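Local coordinates for protein pyridoxal kinase (Entamoeba histolytica, PDB 4S1I) that probably phosphorylates pyridoxal to pyridoxal 5'-phosphate with ATP in a magnesium-assisted reaction, as a ribokinase-like enzyme of vitamin B6 metabolism, at residues 6-11 / 36-41; 79-84 / 106-111. All coordinates share one frame; numbering follows the deposited sequence.

Contact 1. Residues 6-11 / 36-41. With PLP (pyridoxal-5'-phosphate), chain C.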
ATOM      1  N   LEU A   6     -12.841  -3.307  -4.565  1.00 23.35           N
ATOM      2  CA  LEU A   6     -12.822  -2.915  -3.157  1.00 22.68           C
ATOM      3  C   LEU A   6     -12.277  -4.093  -2.383  1.00 22.66           C
ATOM      4  O   LEU A   6     -12.840  -5.163  -2.436  1.00 22.44           O
ATOM      5  CB  LEU A   6     -14.216  -2.516  -2.651  1.00 25.45           C
ATOM      6  CG  LEU A   6     -14.448  -2.378  -1.151  1.00 30.31           C
ATOM      7  CD1 LEU A   6     -13.611  -1.253  -0.639  1.00 30.80           C
ATOM      8  CD2 LEU A   6     -15.926  -2.213  -0.849  1.00 34.39           C
ATOM      9  N   THR A   7     -11.169  -3.872  -1.649  1.00 20.77           N
ATOM     10  CA  THR A   7     -10.530  -4.971  -0.899  1.00 21.63           C
ATOM     11  C   THR A   7     -10.362  -4.573   0.573  1.00 20.65           C
ATOM     12  O   THR A   7      -9.813  -3.516   0.846  1.00 22.21           O
ATOM     13  CB  THR A   7      -9.244  -5.510  -1.539  1.00 25.43           C
ATOM     14  OG1 THR A   7      -8.513  -6.372  -0.615  1.00 22.65           O
ATOM     15  CG2 THR A   7      -8.359  -4.448  -2.045  1.00 24.53           C
ATOM     16  N   ILE A   8     -10.885  -5.415   1.438  1.00 18.92           N
ATOM     17  CA  ILE A   8     -10.976  -5.181   2.882  1.00 19.98           C
ATOM     18  C   ILE A   8     -10.142  -6.233   3.585  1.00 19.39           C
ATOM     19  O   ILE A   8     -10.536  -7.385   3.600  1.00 21.49           O
ATOM     20  CB  ILE A   8     -12.412  -5.207   3.344  1.00 21.55           C
ATOM     21  CG1 ILE A   8     -13.266  -4.207   2.594  1.00 23.45           C
ATOM     22  CG2 ILE A   8     -12.503  -5.021   4.875  1.00 25.32           C
ATOM     23  CD1 ILE A   8     -14.730  -4.413   2.745  1.00 27.98           C
ATOM     24  N   SER A   9      -8.997  -5.839   4.131  1.00 18.50           N
ATOM     25  CA  SER A   9      -8.108  -6.766   4.790  1.00 19.63           C
ATOM     26  C   SER A   9      -7.092  -6.011   5.641  1.00 18.69           C
ATOM     27  O   SER A   9      -7.125  -4.780   5.690  1.00 19.29           O
ATOM     28  CB  SER A   9      -7.451  -7.684   3.741  1.00 18.67           C
ATOM     29  OG  SER A   9      -6.840  -8.818   4.399  1.00 18.99           O
ATOM     30  N   SER A  10      -6.170  -6.753   6.209  1.00 19.26           N
ATOM     31  CA  SER A  10      -5.203  -6.198   7.134  1.00 18.52           C
ATOM     32  C   SER A  10      -4.097  -5.397   6.529  1.00 17.24           C
ATOM     33  O   SER A  10      -3.846  -5.472   5.300  1.00 18.46           O
ATOM     34  CB  SER A  10      -4.640  -7.353   7.922  1.00 19.20           C
ATOM     35  OG  SER A  10      -4.031  -8.279   7.086  1.00 21.55           O
ATOM     36  N   TYR A  11      -3.442  -4.560   7.336  1.00 19.55           N
ATOM     37  CA  TYR A  11      -2.290  -3.783   6.899  1.00 18.07           C
ATOM     38  C   TYR A  11      -1.174  -3.929   7.896  1.00 17.14           C
ATOM     39  O   TYR A  11      -1.413  -3.813   9.141  1.00 19.34           O
ATOM     40  CB  TYR A  11      -2.711  -2.313   6.757  1.00 18.32           C
ATOM     41  CG  TYR A  11      -1.523  -1.417   6.355  1.00 17.55           C
ATOM     42  CD1 TYR A  11      -1.188  -1.288   5.024  1.00 20.99           C
ATOM     43  CD2 TYR A  11      -0.677  -0.890   7.247  1.00 18.02           C
ATOM     44  CE1 TYR A  11      -0.142  -0.510   4.641  1.00 20.28           C
ATOM     45  CE2 TYR A  11       0.357  -0.088   6.887  1.00 19.12           C
ATOM     46  CZ  TYR A  11       0.662   0.055   5.579  1.00 19.17           C
ATOM     47  OH  TYR A  11       1.748   0.808   5.213  1.00 20.50           O
ATOM     48  N   VAL A  36      -9.308  -0.774   1.856  1.00 17.31           N
ATOM     49  CA  VAL A  36      -9.856  -0.379   3.190  1.00 19.19           C
ATOM     50  C   VAL A  36      -9.160  -1.331   4.192  1.00 19.61           C
ATOM     51  O   VAL A  36      -9.133  -2.548   4.035  1.00 21.43           O
ATOM     52  CB  VAL A  36     -11.351  -0.578   3.318  1.00 20.50           C
ATOM     53  CG1 VAL A  36     -11.805  -0.278   4.714  1.00 23.12           C
ATOM     54  CG2 VAL A  36     -12.084   0.345   2.359  1.00 22.16           C
ATOM     55  N   LEU A  37      -8.515  -0.741   5.161  1.00 18.49           N
ATOM     56  CA  LEU A  37      -7.694  -1.505   6.118  1.00 19.41           C
ATOM     57  C   LEU A  37      -8.462  -1.971   7.336  1.00 20.76           C
ATOM     58  O   LEU A  37      -9.393  -1.297   7.791  1.00 20.50           O
ATOM     59  CB  LEU A  37      -6.542  -0.636   6.585  1.00 18.98           C
ATOM     60  CG  LEU A  37      -5.728   0.014   5.487  1.00 20.06           C
ATOM     61  CD1 LEU A  37      -4.553   0.774   6.043  1.00 20.88           C
ATOM     62  CD2 LEU A  37      -5.348  -0.880   4.309  1.00 19.60           C
ATOM     63  N   THR A  38      -8.168  -3.147   7.810  1.00 20.02           N
ATOM     64  CA  THR A  38      -8.824  -3.689   9.027  1.00 18.57           C
ATOM     65  C   THR A  38      -7.922  -3.649  10.241  1.00 19.91           C
ATOM     66  O   THR A  38      -8.364  -3.881  11.373  1.00 19.83           O
ATOM     67  CB  THR A  38      -9.312  -5.142   8.868  1.00 20.88           C
ATOM     68  OG1 THR A  38      -8.170  -5.961   8.612  1.00 19.22           O
ATOM     69  CG2 THR A  38     -10.343  -5.240   7.715  1.00 20.13           C
ATOM     70  N   THR A  39      -6.630  -3.341   9.990  1.00 19.02           N
ATOM     71  CA  THR A  39      -5.631  -3.180  11.011  1.00 19.96           C
ATOM     72  C   THR A  39      -4.606  -2.176  10.572  1.00 19.64           C
ATOM     73  O   THR A  39      -4.492  -1.871   9.392  1.00 21.30           O
ATOM     74  CB  THR A  39      -4.826  -4.479  11.301  1.00 19.69           C
ATOM     75  OG1 THR A  39      -3.949  -4.761  10.203  1.00 21.67           O
ATOM     76  CG2 THR A  39      -5.678  -5.679  11.578  1.00 21.56           C
ATOM     77  N   HIS A  40      -3.890  -1.635  11.556  1.00 17.88           N
ATOM     78  CA  HIS A  40      -2.703  -0.816  11.271  1.00 17.43           C
ATOM     79  C   HIS A  40      -1.632  -1.298  12.214  1.00 17.81           C
ATOM     80  O   HIS A  40      -1.495  -0.785  13.345  1.00 18.77           O
ATOM     81  CB  HIS A  40      -2.945   0.656  11.354  1.00 19.98           C
ATOM     82  CG  HIS A  40      -1.775   1.568  11.134  1.00 18.80           C
ATOM     83  ND1 HIS A  40      -1.647   2.789  11.787  1.00 19.67           N
ATOM     84  CD2 HIS A  40      -0.668   1.443  10.379  1.00 19.07           C
ATOM     85  CE1 HIS A  40      -0.526   3.384  11.380  1.00 20.23           C
ATOM     86  NE2 HIS A  40       0.069   2.591  10.499  1.00 19.62           N
ATOM     87  N   LEU A  41      -0.895  -2.324  11.811  1.00 17.18           N
ATOM     88  CA  LEU A  41       0.007  -2.983  12.637  1.00 18.34           C
ATOM     89  C   LEU A  41       1.462  -2.698  12.151  1.00 18.76           C
ATOM     90  O   LEU A  41       1.653  -2.489  11.001  1.00 19.81           O
ATOM     91  CB  LEU A  41      -0.207  -4.501  12.679  1.00 17.82           C
ATOM     92  CG  LEU A  41      -1.599  -4.990  12.987  1.00 20.91           C
ATOM     93  CD1 LEU A  41      -1.675  -6.480  12.887  1.00 22.16           C
ATOM     94  CD2 LEU A  41      -2.002  -4.519  14.361  1.00 23.24           C
TER
HETATM   95  N1  PLP C 301      -0.888 -11.259  10.676  1.00 23.60           N
HETATM   96  C2  PLP C 301      -1.715 -10.547   9.901  1.00 43.63           C
HETATM   97  C2A PLP C 301      -2.055  -9.169  10.284  1.00 25.31           C
HETATM   98  C3  PLP C 301      -2.298 -11.078   8.714  1.00 54.93           C
HETATM   99  O3  PLP C 301      -3.105 -10.412   7.977  1.00 32.47           O
HETATM  100  C4  PLP C 301      -1.995 -12.432   8.335  1.00 33.45           C
HETATM  101  C4A PLP C 301      -2.577 -12.977   7.147  1.00 39.02           C
HETATM  102  O4A PLP C 301      -2.222 -13.926   6.559  1.00 37.03           O
HETATM  103  C5  PLP C 301      -1.108 -13.047   9.223  1.00 46.69           C
HETATM  104  C6  PLP C 301      -0.606 -12.412  10.353  1.00 60.55           C
HETATM  105  C5A PLP C 301      -0.613 -14.394   9.089  1.00 66.48           C
HETATM  106  O4P PLP C 301       0.629 -14.236   9.702  1.00 72.46           O
HETATM  107  P   PLP C 301       1.294 -15.372  10.619  1.00 85.65           P
HETATM  108  O1P PLP C 301       0.951 -16.701  10.081  1.00 68.88           O
HETATM  109  O2P PLP C 301       0.830 -15.253  12.030  1.00 58.49           O
HETATM  110  O3P PLP C 301       2.704 -15.062  10.375  1.00 86.00           O

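Contact 2. Residues 79-84 / 106-111. With PLP (pyridoxal-5'-phosphate), chain C.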
ATOM      1  N   LEU A  79     -15.239  -7.459  -5.182  1.00 22.70           N
ATOM      2  CA  LEU A  79     -15.054  -7.233  -3.755  1.00 24.37           C
ATOM      3  C   LEU A  79     -14.186  -8.363  -3.234  1.00 23.62           C
ATOM      4  O   LEU A  79     -14.335  -9.514  -3.646  1.00 24.13           O
ATOM      5  CB  LEU A  79     -16.348  -7.320  -3.025  1.00 26.76           C
ATOM      6  CG  LEU A  79     -16.318  -7.200  -1.531  1.00 38.07           C
ATOM      7  CD1 LEU A  79     -15.752  -5.873  -1.095  1.00 41.70           C
ATOM      8  CD2 LEU A  79     -17.767  -7.346  -1.082  1.00 43.03           C
ATOM      9  N   VAL A  80     -13.235  -8.016  -2.361  1.00 23.16           N
ATOM     10  CA  VAL A  80     -12.408  -9.081  -1.743  1.00 24.52           C
ATOM     11  C   VAL A  80     -12.369  -8.768  -0.249  1.00 25.67           C
ATOM     12  O   VAL A  80     -12.178  -7.639   0.110  1.00 26.28           O
ATOM     13  CB  VAL A  80     -10.900  -9.040  -2.149  1.00 29.00           C
ATOM     14  CG1 VAL A  80     -10.113 -10.226  -1.593  1.00 29.70           C
ATOM     15  CG2 VAL A  80     -10.729  -9.083  -3.562  1.00 36.90           C
ATOM     16  N   THR A  81     -12.472  -9.799   0.575  1.00 21.40           N
ATOM     17  CA  THR A  81     -12.228  -9.677   1.975  1.00 23.54           C
ATOM     18  C   THR A  81     -11.174 -10.671   2.382  1.00 23.28           C
ATOM     19  O   THR A  81     -11.003 -11.702   1.744  1.00 23.27           O
ATOM     20  CB  THR A  81     -13.483  -9.869   2.812  1.00 23.26           C
ATOM     21  OG1 THR A  81     -13.949 -11.201   2.705  1.00 23.89           O
ATOM     22  CG2 THR A  81     -14.555  -8.887   2.450  1.00 25.98           C
ATOM     23  N   GLY A  82     -10.462 -10.316   3.459  1.00 21.68           N
ATOM     24  CA  GLY A  82      -9.425 -11.111   4.018  1.00 21.54           C
ATOM     25  C   GLY A  82      -9.464 -11.139   5.541  1.00 21.14           C
ATOM     26  O   GLY A  82     -10.363 -11.710   6.144  1.00 23.04           O
ATOM     27  N   TYR A  83      -8.403 -10.620   6.094  1.00 20.68           N
ATOM     28  CA  TYR A  83      -8.252 -10.685   7.553  1.00 21.11           C
ATOM     29  C   TYR A  83      -9.020  -9.636   8.341  1.00 22.44           C
ATOM     30  O   TYR A  83      -8.905  -8.479   8.050  1.00 22.74           O
ATOM     31  CB  TYR A  83      -6.771 -10.535   7.881  1.00 20.63           C
ATOM     32  CG  TYR A  83      -6.375 -10.628   9.359  1.00 23.50           C
ATOM     33  CD1 TYR A  83      -6.491  -9.574  10.179  1.00 20.60           C
ATOM     34  CD2 TYR A  83      -5.738 -11.767   9.807  1.00 24.85           C
ATOM     35  CE1 TYR A  83      -6.059  -9.627  11.534  1.00 24.14           C
ATOM     36  CE2 TYR A  83      -5.318 -11.826  11.132  1.00 27.45           C
ATOM     37  CZ  TYR A  83      -5.462 -10.743  11.971  1.00 26.04           C
ATOM     38  OH  TYR A  83      -5.015 -10.824  13.286  1.00 28.86           O
ATOM     39  N   PHE A  84      -9.732 -10.078   9.376  1.00 22.72           N
ATOM     40  CA  PHE A  84     -10.402  -9.169  10.359  1.00 23.50           C
ATOM     41  C   PHE A  84      -9.914  -9.468  11.797  1.00 24.00           C
ATOM     42  O   PHE A  84      -9.850 -10.648  12.222  1.00 25.22           O
ATOM     43  CB  PHE A  84     -11.904  -9.356  10.319  1.00 25.62           C
ATOM     44  CG  PHE A  84     -12.539  -9.067   8.990  1.00 24.49           C
ATOM     45  CD1 PHE A  84     -12.997  -7.800   8.685  1.00 25.64           C
ATOM     46  CD2 PHE A  84     -12.717 -10.095   8.059  1.00 24.46           C
ATOM     47  CE1 PHE A  84     -13.575  -7.560   7.505  1.00 25.27           C
ATOM     48  CE2 PHE A  84     -13.348  -9.848   6.842  1.00 24.42           C
ATOM     49  CZ  PHE A  84     -13.777  -8.549   6.590  1.00 24.39           C
ATOM     50  N   VAL A 106     -21.657  -7.763  -8.397  1.00 37.48           N
ATOM     51  CA  VAL A 106     -20.281  -7.578  -7.986  1.00 37.51           C
ATOM     52  C   VAL A 106     -19.818  -8.948  -7.614  1.00 34.39           C
ATOM     53  O   VAL A 106     -20.498  -9.631  -6.872  1.00 41.40           O
ATOM     54  CB  VAL A 106     -20.226  -6.632  -6.776  1.00 38.28           C
ATOM     55  CG1 VAL A 106     -18.835  -6.565  -6.169  1.00 36.48           C
ATOM     56  CG2 VAL A 106     -20.580  -5.209  -7.200  1.00 43.20           C
ATOM     57  N   TYR A 107     -18.633  -9.335  -8.056  1.00 32.37           N
ATOM     58  CA  TYR A 107     -18.138 -10.648  -7.812  1.00 30.60           C
ATOM     59  C   TYR A 107     -17.278 -10.561  -6.547  1.00 29.86           C
ATOM     60  O   TYR A 107     -16.341  -9.806  -6.498  1.00 27.90           O
ATOM     61  CB  TYR A 107     -17.236 -11.046  -8.982  1.00 30.57           C
ATOM     62  CG  TYR A 107     -16.633 -12.403  -8.954  1.00 29.51           C
ATOM     63  CD1 TYR A 107     -17.338 -13.507  -9.428  1.00 33.31           C
ATOM     64  CD2 TYR A 107     -15.288 -12.607  -8.560  1.00 28.58           C
ATOM     65  CE1 TYR A 107     -16.733 -14.770  -9.461  1.00 34.06           C
ATOM     66  CE2 TYR A 107     -14.705 -13.858  -8.633  1.00 31.09           C
ATOM     67  CZ  TYR A 107     -15.433 -14.915  -9.073  1.00 31.16           C
ATOM     68  OH  TYR A 107     -14.864 -16.146  -9.104  1.00 34.22           O
ATOM     69  N   PHE A 108     -17.672 -11.324  -5.537  1.00 27.78           N
ATOM     70  CA  PHE A 108     -17.070 -11.287  -4.215  1.00 25.70           C
ATOM     71  C   PHE A 108     -16.238 -12.544  -3.989  1.00 25.71           C
ATOM     72  O   PHE A 108     -16.761 -13.684  -3.941  1.00 26.57           O
ATOM     73  CB  PHE A 108     -18.183 -11.154  -3.167  1.00 26.38           C
ATOM     74  CG  PHE A 108     -17.773 -11.258  -1.739  1.00 26.04           C
ATOM     75  CD1 PHE A 108     -16.477 -11.013  -1.311  1.00 26.25           C
ATOM     76  CD2 PHE A 108     -18.708 -11.597  -0.792  1.00 26.41           C
ATOM     77  CE1 PHE A 108     -16.143 -11.091   0.031  1.00 27.02           C
ATOM     78  CE2 PHE A 108     -18.373 -11.702   0.556  1.00 26.05           C
ATOM     79  CZ  PHE A 108     -17.088 -11.455   0.980  1.00 26.64           C
ATOM     80  N   LEU A 109     -14.934 -12.311  -3.867  1.00 25.12           N
ATOM     81  CA  LEU A 109     -14.009 -13.352  -3.436  1.00 25.29           C
ATOM     82  C   LEU A 109     -13.717 -13.174  -1.956  1.00 25.83           C
ATOM     83  O   LEU A 109     -13.201 -12.145  -1.566  1.00 24.87           O
ATOM     84  CB  LEU A 109     -12.721 -13.256  -4.253  1.00 26.28           C
ATOM     85  CG  LEU A 109     -11.709 -14.407  -3.971  1.00 28.90           C
ATOM     86  CD1 LEU A 109     -10.761 -14.584  -5.161  1.00 28.33           C
ATOM     87  CD2 LEU A 109     -10.926 -14.197  -2.695  1.00 28.16           C
ATOM     88  N   CYS A 110     -14.107 -14.155  -1.151  1.00 24.09           N
ATOM     89  CA  CYS A 110     -13.887 -14.103   0.276  1.00 24.84           C
ATOM     90  C   CYS A 110     -12.715 -15.029   0.540  1.00 25.46           C
ATOM     91  O   CYS A 110     -12.811 -16.232   0.288  1.00 25.17           O
ATOM     92  CB  CYS A 110     -15.082 -14.587   1.060  1.00 27.33           C
ATOM     93  SG  CYS A 110     -14.855 -14.593   2.859  1.00 27.67           S
ATOM     94  N   ASP A 111     -11.634 -14.466   1.056  1.00 24.06           N
ATOM     95  CA  ASP A 111     -10.512 -15.280   1.495  1.00 24.00           C
ATOM     96  C   ASP A 111     -10.741 -15.397   3.023  1.00 24.17           C
ATOM     97  O   ASP A 111     -10.627 -14.408   3.746  1.00 24.13           O
ATOM     98  CB  ASP A 111      -9.148 -14.645   1.187  1.00 23.67           C
ATOM     99  CG  ASP A 111      -7.996 -15.563   1.457  1.00 25.08           C
ATOM    100  OD1 ASP A 111      -8.196 -16.683   1.973  1.00 23.59           O
ATOM    101  OD2 ASP A 111      -6.810 -15.171   1.242  1.00 26.32           O
TER
HETATM  102  N1  PLP C 301      -0.888 -11.259  10.676  1.00 23.60           N
HETATM  103  C2  PLP C 301      -1.715 -10.547   9.901  1.00 43.63           C
HETATM  104  C2A PLP C 301      -2.055  -9.169  10.284  1.00 25.31           C
HETATM  105  C3  PLP C 301      -2.298 -11.078   8.714  1.00 54.93           C
HETATM  106  O3  PLP C 301      -3.105 -10.412   7.977  1.00 32.47           O
HETATM  107  C4  PLP C 301      -1.995 -12.432   8.335  1.00 33.45           C
HETATM  108  C4A PLP C 301      -2.577 -12.977   7.147  1.00 39.02           C
HETATM  109  O4A PLP C 301      -2.222 -13.926   6.559  1.00 37.03           O
HETATM  110  C5  PLP C 301      -1.108 -13.047   9.223  1.00 46.69           C
HETATM  111  C6  PLP C 301      -0.606 -12.412  10.353  1.00 60.55           C
HETATM  112  C5A PLP C 301      -0.613 -14.394   9.089  1.00 66.48           C
HETATM  113  O4P PLP C 301       0.629 -14.236   9.702  1.00 72.46           O
HETATM  114  P   PLP C 301       1.294 -15.372  10.619  1.00 85.65           P
HETATM  115  O1P PLP C 301       0.951 -16.701  10.081  1.00 68.88           O
HETATM  116  O2P PLP C 301       0.830 -15.253  12.030  1.00 58.49           O
HETATM  117  O3P PLP C 301       2.704 -15.062  10.375  1.00 86.00           O
HETATM  118  O   HOH W   1     -12.536 -12.655   4.607  1.00 22.46           O

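Contact 1. Residues 6-11 / 36-41
Two donors from the 36-41 side converge on Tyr11 O from opposite faces of its carbonyl plane: Leu41 N and the hydroxyl of Thr39, whose OG1 gives its proton to Tyr11 O over 2.9 Å. This double grip lies beyond the regular pairing of a beta-alpha-beta crossover, in which strand 5-9 and strand 33-41 run parallel and helix 18-28 connects them. Regular pairing is documented by Val36 N to Thr7 O, 3.0 Å, and by the longer Ser9 N to Val36 O, 3.3 Å. The ladder then distorts at Thr38 N, which still bonds Ser9 O but stands 51° out of the carbonyl plane, above it.

Side chains cover both faces. On the Ile8 and Val36 face, Phe60 of helix 57-69 packs on both residues; nearby, Ile8 CG2 meets Thr38 CG2 at 3.6 Å, the two side chains crossing at about a right angle. Leu37, on the opposite face, sends CD1 to 3.7 Å from Tyr11 CB and almost as near CG, the side chains running alongside each other. Tyr11 has CG anti to the backbone N (chi1 178°), and its ring extends beside His40; the two rings meet rim to rim with planes 49° apart. Both polar ends reach the neighbouring subunit: Tyr11 OH bonds Phe35 O of that chain, and His40 NE2 bonds Leu37 N of that chain, so the contact also belongs to the dimer interface.

Both segments also reach the pyridoxal 5'-phosphate pocket, where Thr45 OG1 bonds the ligand too. Leu41 CD1 touches the methyl C2A of the ligand, and Ser10 OG donates to its O3 in a very short bond of 2.5 Å.

Contact 2. Residues 79-84 / 106-111
Leu79 and Phe108 pack side by side on one face of two parallel strands, part of a beta-alpha-beta unit of this ribokinase-like fold, formed by strand 78-81, helix 87-103 and strand 107-110. The short strand axes pass 4.7 Å apart at 13°. Backbone bonds run alternately across them, from Leu79 N to Tyr107 O, Leu109 N to Leu79 O, Thr81 N to Leu109 O and Asp111 N to Thr81 O.

The Leu79 side chain can be traced outward. Its CB lies between Phe108 CD1 and Val106 CG1, each at 4.1 Å; CG approaches Phe108 CD1 to 3.8 Å; and CD2 reaches over the ring face, 4.1 Å from the Phe108 centroid and 19° off the normal, a CH-pi contact. Its CD1 branch turns the other way, to Leu6 O on the adjoining strand. The Phe108 rim meets Thr81 instead: CE1 is 3.5 Å from Thr81 OG1 and 3.6 Å from Thr81 CG2. Leu133 of helix 124-133 covers both residues.

Thr81 OG1 lies between its backbone N and carbonyl carbon (chi1 66°) and from there donates to a water at 2.8 Å. That water donates in turn to Gly82 O and, at 2.7 Å, to Asp111 O, linking the two segments just after the bond from Asp111 N to Thr81 O.

Beyond it, Tyr83 lays a ring face against pyridoxal 5'-phosphate, with methyl C2A above the ring centre. Asp111 belongs to a magnesium site with Thr141, and its OD2 bonds Thr221 OG1. The contact thus combines an apolar face with a water-bridged polar end, which leads on one segment to the pyridoxal 5'-phosphate pocket and on the other to the magnesium site.

Overall arrangement
From the N terminus, strand 5-9 runs toward the pyridoxal 5'-phosphate pocket, helix 18-28 carries the chain back, and contact 1 closes this first crossover at strand 33-41. The chain then passes through strand 52-54 and helix 57-69 before contact 2 closes the 79-84 to 106-111 crossover by way of helix 87-103. The two closures follow in series, neither nested nor crossed, with centres about 11 Å apart. Strands 5-9 and 78-81 are sheet neighbours, with Leu6 O taking a bond from Val80 N; separately, Thr38 OG1 reaches Tyr83 O beyond that strand. Four adjacent strands thus connect the dimer-facing side of the sheet to its magnesium site, with pyridoxal 5'-phosphate touched by both contacts.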